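Local atomic coordinates of HRDC domain-containing protein (Bifidobacterium adolescentis ATCC 15703, PDB entry 3CYM), a protein that is uncharacterised but probably acts on nucleic acids as a 3'-5' exonuclease of the ribonuclease D type. Residues 21-24 / 25-28; 361-364 / 365-369; 81-84 / 85-88. All blocks are in the same frame, centred on the assembly; numbering follows the deposited sequence.

Contact 1: 21-24 / 25-28; sequences IDTL and PAFR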
# COMPACT_ATOMS: atom_id res chain seq x y z
N ILE A 21 -12.42 19.79 -8.16
CA ILE A 21 -13.34 19.48 -9.23
C ILE A 21 -14.34 18.45 -8.70
O ILE A 21 -13.98 17.31 -8.39
CB ILE A 21 -12.61 18.98 -10.48
CG1 ILE A 21 -11.72 20.09 -11.04
CG2 ILE A 21 -13.61 18.55 -11.53
CD1 ILE A 21 -10.64 19.63 -11.99
N ASP A 22 -15.59 18.89 -8.56
CA ASP A 22 -16.64 18.06 -7.96
C ASP A 22 -17.98 18.14 -8.68
O ASP A 22 -18.98 17.61 -8.19
CB ASP A 22 -16.79 18.34 -6.45
CG ASP A 22 -17.10 19.80 -6.12
OD1 ASP A 22 -16.89 20.17 -4.94
OD2 ASP A 22 -17.54 20.60 -7.00
N THR A 23 -17.99 18.82 -9.83
CA THR A 23 -19.19 18.88 -10.67
C THR A 23 -18.91 18.31 -12.06
O THR A 23 -17.77 18.31 -12.52
CB THR A 23 -19.74 20.32 -10.80
OG1 THR A 23 -18.78 21.16 -11.46
CG2 THR A 23 -20.08 20.91 -9.44
N LEU A 24 -19.96 17.81 -12.72
CA LEU A 24 -19.85 17.32 -14.10
C LEU A 24 -19.28 18.33 -15.11
O LEU A 24 -18.35 17.97 -15.84
CB LEU A 24 -21.17 16.71 -14.60
CG LEU A 24 -21.18 16.10 -16.01
CD1 LEU A 24 -20.40 14.80 -16.06
CD2 LEU A 24 -22.60 15.90 -16.53
N PRO A 25 -19.78 19.60 -15.14
CA PRO A 25 -19.14 20.55 -16.08
C PRO A 25 -17.65 20.80 -15.83
O PRO A 25 -16.89 20.93 -16.78
CB PRO A 25 -19.93 21.85 -15.87
CG PRO A 25 -21.23 21.41 -15.31
CD PRO A 25 -20.89 20.26 -14.42
N ALA A 26 -17.24 20.83 -14.56
CA ALA A 26 -15.83 21.07 -14.22
C ALA A 26 -14.94 19.89 -14.58
O ALA A 26 -13.77 20.06 -14.91
CB ALA A 26 -15.69 21.43 -12.75
N PHE A 27 -15.52 18.68 -14.51
CA PHE A 27 -14.88 17.45 -14.96
C PHE A 27 -14.68 17.38 -16.48
O PHE A 27 -13.59 17.03 -16.95
CB PHE A 27 -15.68 16.23 -14.47
CG PHE A 27 -15.13 14.91 -14.93
CD1 PHE A 27 -14.07 14.31 -14.26
CD2 PHE A 27 -15.69 14.25 -16.04
CE1 PHE A 27 -13.55 13.10 -14.69
CE2 PHE A 27 -15.17 13.04 -16.48
CZ PHE A 27 -14.10 12.45 -15.80
N ARG A 28 -15.73 17.71 -17.24
CA ARG A 28 -15.66 17.73 -18.70
C ARG A 28 -14.69 18.81 -19.17
O ARG A 28 -14.08 18.67 -20.22
CB ARG A 28 -17.03 17.97 -19.35
CG ARG A 28 -18.19 17.09 -18.85
CD ARG A 28 -18.18 15.66 -19.40
NE ARG A 28 -19.00 15.49 -20.60
CZ ARG A 28 -18.52 15.21 -21.82
NH1 ARG A 28 -17.21 15.06 -22.02
NH2 ARG A 28 -19.35 15.07 -22.85
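The side chain of Phe-27 meets the preceding residues through CB, which rests 3.5 Å from Thr-23 O, while its ring leans away from 21-24. That flat group is held by the interior of the domain: it meets Trp-84 edge to face, and Leu-72, Leu-77 and Ala-82 also touch the side chain. A large aromatic suits this buried position, because CG, anti to the backbone N (chi1 177°), carries the ring off the helix and inward. Arg-28, the other flat-ended side chain, runs beside Leu-24 in the same direction. Its aliphatic part makes the contact, CD lying 4.1 Å from Leu-24 CD1, and its NH1 makes a long, weak ion pair with Asp-86. From the other side, the CG2 methyl of Ile-21 presses on the first turn, 3.5 Å from Phe-27 N and 3.8 Å from Ala-26 CB; a small alanine allows the branched side chain to come this near the backbone. Thr-23 starts the helix. Its chi1 of 63° sets OG1 between the backbone N and the carbonyl carbon, from where it accepts a weak capping bond from Ala-26 N at 3.5 Å. The first full helical bonds follow: Phe-27 N reaches Thr-23 O at 3.0 Å, and Arg-28 N reaches Leu-24 O at 3.0 Å with an N-H...O angle of 167°. Pro-25 fits here because the first turn of a helix needs no N-H donor from it, and its ring packs with CD against Leu-24 CB. A threonine N-cap with proline in the first turn thus joins edge strand 20-21, where Ile-21 pairs through its backbone with Leu-71 and Asp-73, to helix 24-35 in a domain assigned to the RNase H-like exonucleases.

Contact 2: 361-364 / 365-369; sequences ERLQ and VLNRV
Leu-363 O accepts the shortest bond here, from Asn-367 N at 2.8 Å. It is an i to i+4 bond of alpha-helix 360-380, in the region assigned to the HRDC-like C-terminal domain, and Leu-366 N to Arg-362 O and Arg-368 N to Gln-364 O continue the pattern. The amide of Asn-367 folds back over the same turn: with CG anti to the carbonyl carbon (chi1 -73°), it lies across the Leu-363 side chain with both ends near it, ND2 3.8 Å from Leu-363 CG and OD1 3.8 Å from Leu-363 CD1, while OD1 also accepts a bond from Arg-370 NH1. Asparagine suits a partly exposed position, where its amide can cover a leucine and still bond a charged group. Leu-363 also turns its CD1 methyl to Leu-366 CD2, 3.9 Å away, the two side chains crossing at a slant, and both rest on Trp-355 of helix 352-358. Val-365 packs on Cys-397 and Ile-432, a short branched side chain fitting where helices 390-397 and 418-433 come close. The polar ends of the two arginines find partners beyond the helix. Arg-362, fully extended, reaches a salt bridge with Asp-400 and a cation-pi contact with Trp-398. Arg-368 bends at chi3 (-54°), and its NE and NH2 donate to Ala-431 O and Ile-432 O, carbonyls near the end of helix 418-433. The bend lays the guanidinium over its own helix, with Val-365 CA 4.3 Å above the plane, over its centre; nearer the backbone, Arg-368 CG lies 3.4 Å from Gln-364 O.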
# COMPACT_ATOMS: atom_id res chain seq x y z
N GLU A 361 22.40 -26.77 6.92
CA GLU A 361 23.00 -27.13 5.64
C GLU A 361 22.40 -26.34 4.48
O GLU A 361 23.12 -25.94 3.57
CB GLU A 361 22.88 -28.64 5.37
CG GLU A 361 23.86 -29.50 6.16
CD GLU A 361 23.46 -29.68 7.62
OE1 GLU A 361 24.32 -29.45 8.51
OE2 GLU A 361 22.29 -30.04 7.88
N ARG A 362 21.09 -26.13 4.52
CA ARG A 362 20.39 -25.26 3.57
C ARG A 362 20.85 -23.80 3.72
O ARG A 362 21.00 -23.10 2.72
CB ARG A 362 18.87 -25.36 3.74
CG ARG A 362 18.25 -26.66 3.22
CD ARG A 362 16.73 -26.69 3.40
NE ARG A 362 16.17 -28.01 3.08
CZ ARG A 362 14.88 -28.32 3.12
NH1 ARG A 362 13.97 -27.41 3.46
NH2 ARG A 362 14.48 -29.54 2.81
N LEU A 363 21.07 -23.37 4.97
CA LEU A 363 21.52 -22.00 5.27
C LEU A 363 22.92 -21.68 4.73
O LEU A 363 23.17 -20.56 4.28
CB LEU A 363 21.42 -21.69 6.77
CG LEU A 363 21.73 -20.24 7.18
CD1 LEU A 363 20.69 -19.24 6.67
CD2 LEU A 363 21.91 -20.10 8.68
N GLN A 364 23.83 -22.66 4.80
CA GLN A 364 25.17 -22.53 4.23
C GLN A 364 25.14 -22.19 2.75
O GLN A 364 25.89 -21.32 2.28
CB GLN A 364 25.98 -23.80 4.46
CG GLN A 364 27.14 -23.62 5.41
CD GLN A 364 26.74 -23.67 6.88
OE1 GLN A 364 27.34 -22.99 7.71
NE2 GLN A 364 25.74 -24.49 7.20
N VAL A 365 24.25 -22.87 2.02
CA VAL A 365 24.02 -22.62 0.59
C VAL A 365 23.41 -21.23 0.36
O VAL A 365 23.86 -20.49 -0.52
CB VAL A 365 23.12 -23.72 -0.03
CG1 VAL A 365 22.74 -23.39 -1.48
CG2 VAL A 365 23.81 -25.07 0.06
N LEU A 366 22.41 -20.88 1.17
CA LEU A 366 21.75 -19.57 1.12
C LEU A 366 22.72 -18.42 1.38
O LEU A 366 22.67 -17.41 0.68
CB LEU A 366 20.57 -19.50 2.09
CG LEU A 366 19.76 -18.20 2.21
CD1 LEU A 366 18.98 -17.84 0.94
CD2 LEU A 366 18.83 -18.28 3.40
N ASN A 367 23.59 -18.58 2.37
CA ASN A 367 24.56 -17.54 2.71
C ASN A 367 25.59 -17.31 1.60
O ASN A 367 25.97 -16.16 1.36
CB ASN A 367 25.23 -17.82 4.06
CG ASN A 367 24.30 -17.57 5.23
OD1 ASN A 367 23.26 -16.94 5.10
ND2 ASN A 367 24.69 -18.07 6.40
N ARG A 368 26.00 -18.38 0.92
CA ARG A 368 26.79 -18.27 -0.32
C ARG A 368 26.03 -17.51 -1.42
O ARG A 368 26.61 -16.67 -2.10
CB ARG A 368 27.25 -19.65 -0.83
CG ARG A 368 28.26 -20.36 0.08
CD ARG A 368 29.13 -21.37 -0.68
NE ARG A 368 28.34 -22.35 -1.43
CZ ARG A 368 27.98 -23.55 -0.96
NH1 ARG A 368 28.32 -23.93 0.26
NH2 ARG A 368 27.26 -24.36 -1.72
N VAL A 369 24.74 -17.81 -1.58
CA VAL A 369 23.88 -17.10 -2.53
C VAL A 369 23.71 -15.61 -2.17
O VAL A 369 23.87 -14.74 -3.02
CB VAL A 369 22.51 -17.82 -2.67
CG1 VAL A 369 21.43 -16.93 -3.32
CG2 VAL A 369 22.69 -19.11 -3.43

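Contact 3: 81-84 / 85-88; sequences GADW and NDFN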
# COMPACT_ATOMS: atom_id res chain seq x y z
N GLY A 81 -22.47 11.76 -11.99
CA GLY A 81 -22.52 10.89 -13.16
C GLY A 81 -21.42 11.15 -14.16
O GLY A 81 -21.64 11.11 -15.38
N ALA A 82 -20.23 11.46 -13.65
CA ALA A 82 -19.04 11.59 -14.49
C ALA A 82 -18.64 10.22 -15.02
O ALA A 82 -18.75 9.21 -14.32
CB ALA A 82 -17.90 12.24 -13.72
N ASP A 83 -18.19 10.20 -16.27
CA ASP A 83 -17.73 9.00 -16.93
C ASP A 83 -16.20 9.06 -16.91
O ASP A 83 -15.61 9.96 -17.51
CB ASP A 83 -18.28 8.99 -18.36
CG ASP A 83 -18.06 7.68 -19.10
OD1 ASP A 83 -18.47 7.62 -20.28
OD2 ASP A 83 -17.49 6.73 -18.53
N TRP A 84 -15.56 8.12 -16.22
CA TRP A 84 -14.10 8.09 -16.14
C TRP A 84 -13.45 7.65 -17.45
O TRP A 84 -12.23 7.75 -17.61
CB TRP A 84 -13.61 7.24 -14.95
CG TRP A 84 -13.60 8.01 -13.64
CD1 TRP A 84 -14.47 7.87 -12.60
CD2 TRP A 84 -12.68 9.05 -13.26
NE1 TRP A 84 -14.15 8.76 -11.59
CE2 TRP A 84 -13.05 9.49 -11.97
CE3 TRP A 84 -11.57 9.66 -13.89
CZ2 TRP A 84 -12.36 10.51 -11.29
CZ3 TRP A 84 -10.89 10.67 -13.21
CH2 TRP A 84 -11.29 11.08 -11.92
N ASN A 85 -14.27 7.17 -18.39
CA ASN A 85 -13.80 6.79 -19.72
C ASN A 85 -13.49 8.02 -20.57
O ASN A 85 -12.70 7.95 -21.51
CB ASN A 85 -14.82 5.88 -20.42
CG ASN A 85 -14.74 4.42 -19.95
OD1 ASN A 85 -14.75 3.50 -20.77
ND2 ASN A 85 -14.68 4.20 -18.64
N ASP A 86 -14.10 9.16 -20.22
CA ASP A 86 -13.79 10.44 -20.86
C ASP A 86 -12.35 10.81 -20.53
O ASP A 86 -11.63 11.32 -21.39
CB ASP A 86 -14.70 11.55 -20.34
CG ASP A 86 -16.17 11.31 -20.65
OD1 ASP A 86 -16.48 10.47 -21.53
OD2 ASP A 86 -17.01 11.97 -20.00
N PHE A 87 -11.95 10.55 -19.29
CA PHE A 87 -10.60 10.77 -18.80
C PHE A 87 -9.56 9.97 -19.58
O PHE A 87 -8.54 10.52 -19.99
CB PHE A 87 -10.52 10.43 -17.31
CG PHE A 87 -9.23 10.81 -16.68
CD1 PHE A 87 -9.08 12.06 -16.11
CD2 PHE A 87 -8.16 9.93 -16.67
CE1 PHE A 87 -7.88 12.42 -15.54
CE2 PHE A 87 -6.95 10.29 -16.10
CZ PHE A 87 -6.81 11.53 -15.55
N ASN A 88 -9.81 8.68 -19.77
CA ASN A 88 -8.92 7.78 -20.51
C ASN A 88 -8.71 8.20 -21.96
O ASN A 88 -7.61 8.09 -22.51
CB ASN A 88 -9.48 6.36 -20.50
CG ASN A 88 -9.51 5.76 -19.12
OD1 ASN A 88 -8.60 5.96 -18.32
ND2 ASN A 88 -10.57 5.01 -18.84
O HOH W 1 -18.56 12.41 -17.88
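Trp-84 and Phe-87 form the tight half of this helix start: the edge of the indole points at the phenyl face in an offset edge-to-face pair, centroids 5.4 Å apart and planes at 65°. CZ3 of Trp-84 stands over the ring, 3.7 Å from Phe-87 CD1. Broad aromatics suit this buried side. The other side is polar and partly open to solvent. Asp-83, the N-cap, swings CG anti to its own N (chi1 -171°), so that OD2 accepts from Asn-85 N at 3.3 Å, met from above the carboxylate plane, while its carbonyl takes Asp-86 N. Asp-86 turns back towards the cap, where a water donates to its OD2 at 2.7 Å and accepts from Asp-83 N, making indirectly the link that a capping box makes directly. Without the Asp-86 carboxylate, as with an alanine here, the water is likely to lose its acceptor and Arg-28 its long, weak ion-pair partner. Asn-88 fastens the turn to the loop after helix 101-111 through Gly-112 O and Glu-114 N. Helix 84-91 packs its aromatic side on helix 24-35, through Phe-27 and Leu-34, and on Phe-62 of strand 57-65.

Overall arrangement
Contacts 1 and 3 are neighbours, with centres about 10 Å apart: each is a capped helix start in the exonuclease region, and Phe-27 and Arg-28 of one touch Trp-84, Asp-83 and Asp-86 of the other. Contact 1 lies nearer the surface and contact 3 is partly buried, yet both turn aromatics inward and polar caps outward. Contact 2 belongs to another region, on the opposite side of the chain's centre, with its centre about 59 Å from that of contact 1. Lying within a helix, it needs no cap. Partly buried, it keeps Leu-363, Leu-366 and its valines inside, packed against neighbouring helices, whereas its arginines reach an aspartate and backbone carbonyls beyond the helix.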